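Local coordinates for dUTPase (Streptococcus mutans, PDB 3H6X), which probably hydrolyses dUTP to dUMP and diphosphate, as a trimeric member of the jelly-roll dUTPase family, at residues Lys3-Asp15 and Pro49-Leu62. Residues are numbered along the deposited sequence; the frame is centred on the assembly and turned at random.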
loop_
_atom_site.group_PDB
_atom_site.type_symbol
_atom_site.label_atom_id
_atom_site.label_comp_id
_atom_site.label_asym_id
_atom_site.label_seq_id
_atom_site.Cartn_x
_atom_site.Cartn_y
_atom_site.Cartn_z
ATOM N N LYS B 3 -3.801 -24.987 -14.161
ATOM C CA LYS B 3 -4.153 -24.218 -12.958
ATOM C C LYS B 3 -2.887 -23.568 -12.408
ATOM O O LYS B 3 -1.905 -24.248 -12.112
ATOM C CB LYS B 3 -4.809 -25.127 -11.913
ATOM C CG LYS B 3 -5.493 -24.385 -10.773
ATOM C CD LYS B 3 -5.904 -25.352 -9.645
ATOM C CE LYS B 3 -6.687 -24.661 -8.540
ATOM N NZ LYS B 3 -8.119 -24.635 -8.869
ATOM N N THR B 4 -2.927 -22.244 -12.288
ATOM C CA THR B 4 -1.767 -21.424 -12.013
ATOM C C THR B 4 -2.060 -20.448 -10.860
ATOM O O THR B 4 -1.533 -20.591 -9.758
ATOM C CB THR B 4 -1.358 -20.653 -13.275
ATOM O OG1 THR B 4 -1.000 -21.587 -14.316
ATOM C CG2 THR B 4 -0.175 -19.765 -12.985
ATOM N N ARG B 5 -2.929 -19.478 -11.109
ATOM C CA ARG B 5 -3.398 -18.588 -10.041
ATOM C C ARG B 5 -4.816 -18.121 -10.358
ATOM O O ARG B 5 -5.225 -18.136 -11.518
ATOM C CB ARG B 5 -2.463 -17.389 -9.871
ATOM C CG ARG B 5 -2.530 -16.408 -11.064
ATOM C CD ARG B 5 -1.340 -15.425 -11.033
ATOM N NE ARG B 5 -0.059 -16.108 -11.249
ATOM C CZ ARG B 5 0.444 -16.375 -12.451
ATOM N NH1 ARG B 5 -0.215 -16.015 -13.551
ATOM N NH2 ARG B 5 1.609 -16.989 -12.553
ATOM N N GLY B 6 -5.582 -17.751 -9.332
ATOM C CA GLY B 6 -6.930 -17.272 -9.586
ATOM C C GLY B 6 -7.798 -17.282 -8.332
ATOM O O GLY B 6 -7.287 -17.445 -7.209
ATOM N N PHE B 7 -9.103 -17.090 -8.539
ATOM C CA PHE B 7 -10.083 -17.049 -7.450
ATOM C C PHE B 7 -11.089 -18.169 -7.577
ATOM O O PHE B 7 -11.445 -18.599 -8.683
ATOM C CB PHE B 7 -10.873 -15.730 -7.482
ATOM C CG PHE B 7 -10.017 -14.515 -7.319
ATOM C CD1 PHE B 7 -9.648 -14.092 -6.054
ATOM C CD2 PHE B 7 -9.560 -13.807 -8.425
ATOM C CE1 PHE B 7 -8.836 -12.953 -5.893
ATOM C CE2 PHE B 7 -8.757 -12.686 -8.268
ATOM C CZ PHE B 7 -8.403 -12.256 -6.998
ATOM N N GLU B 8 -11.579 -18.605 -6.423
ATOM C CA GLU B 8 -12.676 -19.564 -6.363
ATOM C C GLU B 8 -13.645 -19.097 -5.296
ATOM O O GLU B 8 -13.249 -18.462 -4.323
ATOM C CB GLU B 8 -12.153 -20.951 -5.999
ATOM C CG GLU B 8 -11.322 -21.604 -7.124
ATOM C CD GLU B 8 -10.621 -22.862 -6.670
ATOM O OE1 GLU B 8 -10.559 -23.112 -5.449
ATOM O OE2 GLU B 8 -10.126 -23.600 -7.558
ATOM N N LEU B 9 -14.927 -19.388 -5.484
ATOM C CA LEU B 9 -15.885 -19.166 -4.402
ATOM C C LEU B 9 -15.579 -20.080 -3.222
ATOM O O LEU B 9 -15.240 -21.265 -3.407
ATOM C CB LEU B 9 -17.303 -19.485 -4.883
ATOM C CG LEU B 9 -17.879 -18.567 -5.952
ATOM C CD1 LEU B 9 -19.261 -19.040 -6.383
ATOM C CD2 LEU B 9 -17.942 -17.128 -5.430
ATOM N N ILE B 10 -15.711 -19.559 -2.008
ATOM C CA ILE B 10 -15.626 -20.441 -0.843
ATOM C C ILE B 10 -16.922 -21.241 -0.779
ATOM O O ILE B 10 -17.897 -20.893 -1.429
ATOM C CB ILE B 10 -15.408 -19.660 0.475
ATOM C CG1 ILE B 10 -16.580 -18.707 0.742
ATOM C CG2 ILE B 10 -14.096 -18.897 0.423
ATOM C CD1 ILE B 10 -16.545 -18.054 2.116
ATOM N N THR B 11 -16.935 -22.327 -0.017
ATOM C CA THR B 11 -18.106 -23.180 -0.006
ATOM C C THR B 11 -19.382 -22.460 0.466
ATOM O O THR B 11 -20.476 -22.839 0.072
ATOM C CB THR B 11 -17.839 -24.513 0.716
ATOM O OG1 THR B 11 -17.361 -24.250 2.023
ATOM C CG2 THR B 11 -16.794 -25.318 -0.033
ATOM N N ASP B 12 -19.230 -21.408 1.272
ATOM C CA ASP B 12 -20.370 -20.697 1.848
ATOM C C ASP B 12 -21.135 -19.831 0.841
ATOM O O ASP B 12 -22.227 -19.345 1.141
ATOM C CB ASP B 12 -19.948 -19.800 3.008
ATOM C CG ASP B 12 -19.746 -20.568 4.300
ATOM O OD1 ASP B 12 -20.196 -21.739 4.388
ATOM O OD2 ASP B 12 -19.151 -19.973 5.223
ATOM N N TYR B 13 -20.555 -19.615 -0.334
ATOM C CA TYR B 13 -21.173 -18.755 -1.349
ATOM C C TYR B 13 -21.217 -19.452 -2.699
ATOM O O TYR B 13 -20.293 -20.212 -3.064
ATOM C CB TYR B 13 -20.447 -17.401 -1.451
ATOM C CG TYR B 13 -20.593 -16.543 -0.220
ATOM C CD1 TYR B 13 -21.701 -15.703 -0.048
ATOM C CD2 TYR B 13 -19.652 -16.596 0.800
ATOM C CE1 TYR B 13 -21.837 -14.947 1.090
ATOM C CE2 TYR B 13 -19.793 -15.834 1.938
ATOM C CZ TYR B 13 -20.881 -15.009 2.081
ATOM O OH TYR B 13 -21.014 -14.261 3.218
ATOM N N THR B 14 -22.275 -19.190 -3.458
ATOM C CA THR B 14 -22.441 -19.830 -4.748
ATOM C C THR B 14 -22.692 -18.844 -5.894
ATOM O O THR B 14 -22.771 -19.269 -7.044
ATOM C CB THR B 14 -23.591 -20.857 -4.749
ATOM O OG1 THR B 14 -24.820 -20.218 -4.390
ATOM C CG2 THR B 14 -23.286 -21.983 -3.774
ATOM N N ASP B 15 -22.797 -17.555 -5.598
ATOM C CA ASP B 15 -23.071 -16.550 -6.629
ATOM C C ASP B 15 -21.819 -16.272 -7.444
ATOM O O ASP B 15 -20.885 -15.632 -6.959
ATOM C CB ASP B 15 -23.583 -15.249 -6.002
ATOM C CG ASP B 15 -24.022 -14.226 -7.043
ATOM O OD1 ASP B 15 -23.799 -14.472 -8.254
ATOM O OD2 ASP B 15 -24.595 -13.180 -6.649
ATOM N N PRO B 49 -16.831 -9.476 4.110
ATOM C CA PRO B 49 -16.606 -10.701 3.338
ATOM C C PRO B 49 -16.680 -10.472 1.846
ATOM O O PRO B 49 -17.464 -9.692 1.356
ATOM C CB PRO B 49 -17.781 -11.598 3.762
ATOM C CG PRO B 49 -18.878 -10.627 4.082
ATOM C CD PRO B 49 -18.183 -9.439 4.704
ATOM N N THR B 50 -15.864 -11.235 1.130
ATOM C CA THR B 50 -15.671 -11.067 -0.272
ATOM C C THR B 50 -16.187 -12.340 -0.993
ATOM O O THR B 50 -16.432 -12.351 -2.202
ATOM C CB THR B 50 -14.166 -10.859 -0.314
ATOM O OG1 THR B 50 -13.797 -9.516 -0.653
ATOM C CG2 THR B 50 -13.427 -11.952 -0.900
ATOM N N GLY B 51 -16.390 -13.410 -0.225
ATOM C CA GLY B 51 -16.929 -14.650 -0.779
ATOM C C GLY B 51 -15.952 -15.518 -1.559
ATOM O O GLY B 51 -16.308 -16.622 -1.996
ATOM N N VAL B 52 -14.708 -15.055 -1.696
ATOM C CA VAL B 52 -13.728 -15.793 -2.497
ATOM C C VAL B 52 -12.422 -16.113 -1.771
ATOM O O VAL B 52 -12.086 -15.495 -0.764
ATOM C CB VAL B 52 -13.397 -15.048 -3.817
ATOM C CG1 VAL B 52 -14.655 -14.906 -4.692
ATOM C CG2 VAL B 52 -12.744 -13.695 -3.547
ATOM N N LYS B 53 -11.725 -17.126 -2.281
ATOM C CA LYS B 53 -10.372 -17.461 -1.845
ATOM C C LYS B 53 -9.484 -17.407 -3.080
ATOM O O LYS B 53 -9.986 -17.386 -4.202
ATOM C CB LYS B 53 -10.340 -18.864 -1.231
ATOM C CG LYS B 53 -10.997 -19.929 -2.120
ATOM C CD LYS B 53 -11.120 -21.284 -1.385
ATOM C CE LYS B 53 -11.797 -22.323 -2.283
ATOM N NZ LYS B 53 -12.105 -23.605 -1.520
ATOM N N ALA B 54 -8.169 -17.347 -2.884
ATOM C CA ALA B 54 -7.265 -17.194 -4.031
ATOM C C ALA B 54 -6.119 -18.181 -3.949
ATOM O O ALA B 54 -5.517 -18.319 -2.916
ATOM C CB ALA B 54 -6.710 -15.768 -4.098
ATOM N N TYR B 55 -5.828 -18.845 -5.060
ATOM C CA TYR B 55 -4.685 -19.754 -5.147
ATOM C C TYR B 55 -3.648 -19.098 -6.050
ATOM O O TYR B 55 -3.994 -18.234 -6.863
ATOM C CB TYR B 55 -5.120 -21.129 -5.702
ATOM C CG TYR B 55 -5.724 -21.071 -7.080
ATOM C CD1 TYR B 55 -4.933 -21.243 -8.217
ATOM C CD2 TYR B 55 -7.092 -20.848 -7.245
ATOM C CE1 TYR B 55 -5.487 -21.200 -9.488
ATOM C CE2 TYR B 55 -7.665 -20.784 -8.517
ATOM C CZ TYR B 55 -6.855 -20.963 -9.628
ATOM O OH TYR B 55 -7.423 -20.890 -10.894
HETATM N N MSE B 56 -2.381 -19.463 -5.874
HETATM C CA MSE B 56 -1.318 -18.883 -6.695
HETATM C C MSE B 56 -0.101 -19.797 -6.633
HETATM O O MSE B 56 -0.137 -20.846 -5.968
HETATM C CB MSE B 56 -0.965 -17.485 -6.169
HETATM C CG MSE B 56 -0.547 -17.533 -4.706
HETATM SE SE MSE B 56 -0.784 -15.826 -3.772
HETATM C CE MSE B 56 -1.907 -14.935 -5.076
ATOM N N GLN B 57 0.967 -19.420 -7.322
ATOM C CA GLN B 57 2.148 -20.284 -7.352
ATOM C C GLN B 57 3.069 -19.970 -6.203
ATOM O O GLN B 57 2.910 -18.951 -5.534
ATOM C CB GLN B 57 2.890 -20.113 -8.675
ATOM C CG GLN B 57 1.968 -20.353 -9.855
ATOM C CD GLN B 57 2.701 -20.675 -11.111
ATOM O OE1 GLN B 57 3.369 -21.709 -11.193
ATOM N NE2 GLN B 57 2.552 -19.814 -12.129
ATOM N N VAL B 58 4.054 -20.825 -5.966
ATOM C CA VAL B 58 5.061 -20.494 -4.968
ATOM C C VAL B 58 5.796 -19.244 -5.483
ATOM O O VAL B 58 6.060 -19.087 -6.683
ATOM C CB VAL B 58 6.090 -21.619 -4.727
ATOM C CG1 VAL B 58 5.415 -22.884 -4.366
ATOM C CG2 VAL B 58 6.857 -21.889 -5.892
ATOM N N GLY B 59 6.104 -18.334 -4.562
ATOM C CA GLY B 59 6.782 -17.102 -4.918
ATOM C C GLY B 59 5.864 -16.010 -5.414
ATOM O O GLY B 59 6.324 -15.003 -5.963
ATOM N N GLU B 60 4.564 -16.229 -5.249
ATOM C CA GLU B 60 3.568 -15.217 -5.619
ATOM C C GLU B 60 2.787 -14.745 -4.396
ATOM O O GLU B 60 2.628 -15.489 -3.428
ATOM C CB GLU B 60 2.637 -15.755 -6.709
ATOM C CG GLU B 60 3.401 -16.014 -8.015
ATOM C CD GLU B 60 2.564 -16.618 -9.128
ATOM O OE1 GLU B 60 1.359 -16.871 -8.911
ATOM O OE2 GLU B 60 3.139 -16.829 -10.219
ATOM N N VAL B 61 2.323 -13.497 -4.456
ATOM C CA VAL B 61 1.471 -12.921 -3.427
ATOM C C VAL B 61 0.319 -12.185 -4.097
ATOM O O VAL B 61 0.446 -11.710 -5.227
ATOM C CB VAL B 61 2.289 -11.965 -2.517
ATOM C CG1 VAL B 61 2.853 -10.817 -3.338
ATOM C CG2 VAL B 61 1.446 -11.465 -1.352
ATOM N N LEU B 62 -0.797 -12.070 -3.378
ATOM C CA LEU B 62 -1.941 -11.297 -3.838
ATOM C C LEU B 62 -2.079 -10.103 -2.908
ATOM O O LEU B 62 -2.226 -10.281 -1.697
ATOM C CB LEU B 62 -3.224 -12.137 -3.751
ATOM C CG LEU B 62 -4.535 -11.359 -4.010
ATOM C CD1 LEU B 62 -4.612 -10.824 -5.421
ATOM C CD2 LEU B 62 -5.734 -12.256 -3.731
HETATM O O HOH W 1 -12.881 -24.796 -4.162
#
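The Tyr55 ring, sandwiched between Gly6 and the Lys3 side chain, marks one face of a two-stranded antiparallel ribbon in the jelly-roll fold of trimeric dUTPases. Strands 6-9 and 52-55 pair through Gly6-Tyr55 and Glu8-Lys53, the hydrogen-bonded pairs, and Ile10 N continues the ladder to Gly51 O. With chi1 at 60°, the Tyr55 ring is folded over the partner strand, where Gly6 N lies 3.4 Å above its plane. Gly6, having no side chain, lets the ring lie directly on the backbone, with its CA in a CH-pi contact on the same face. Against the opposite face rests Lys3, its CE 3.7 Å from the Tyr55 ring centroid in a CH-pi contact. A bend at the last torsion (chi4 87°) then brings NZ into cation-pi range and onto Glu8 OE2, 2.6 Å from Lys3 NZ. The phenol oxygen itself bonds to Asp131 of the second subunit, tying the ribbon to the trimer interface. The other face is apolar: Phe7 sets CD1 against Ala54 CB and CE1 against Leu62 CD2 (3.8 Å), and its ring also meets Phe124. Just before Gly6, Arg5 grips Glu60, the last residue of the type II turn Gln57-Glu60, side-on, NE to OE1 and NH2 to OE2, each 2.8 Å, the two planar groups 46° apart. Gln57 N reaches Glu60 OE1 from the carboxylate face opposite Arg5 NE, which should help fix the rotation of the acid. Lys53, bound to Asn91 and Glu96, stays 4.3 Å from Glu8 OE1 at its NZ; one water bridges them, donating to Glu8 OE1 and accepting from Lys53 NZ at 3.0 Å.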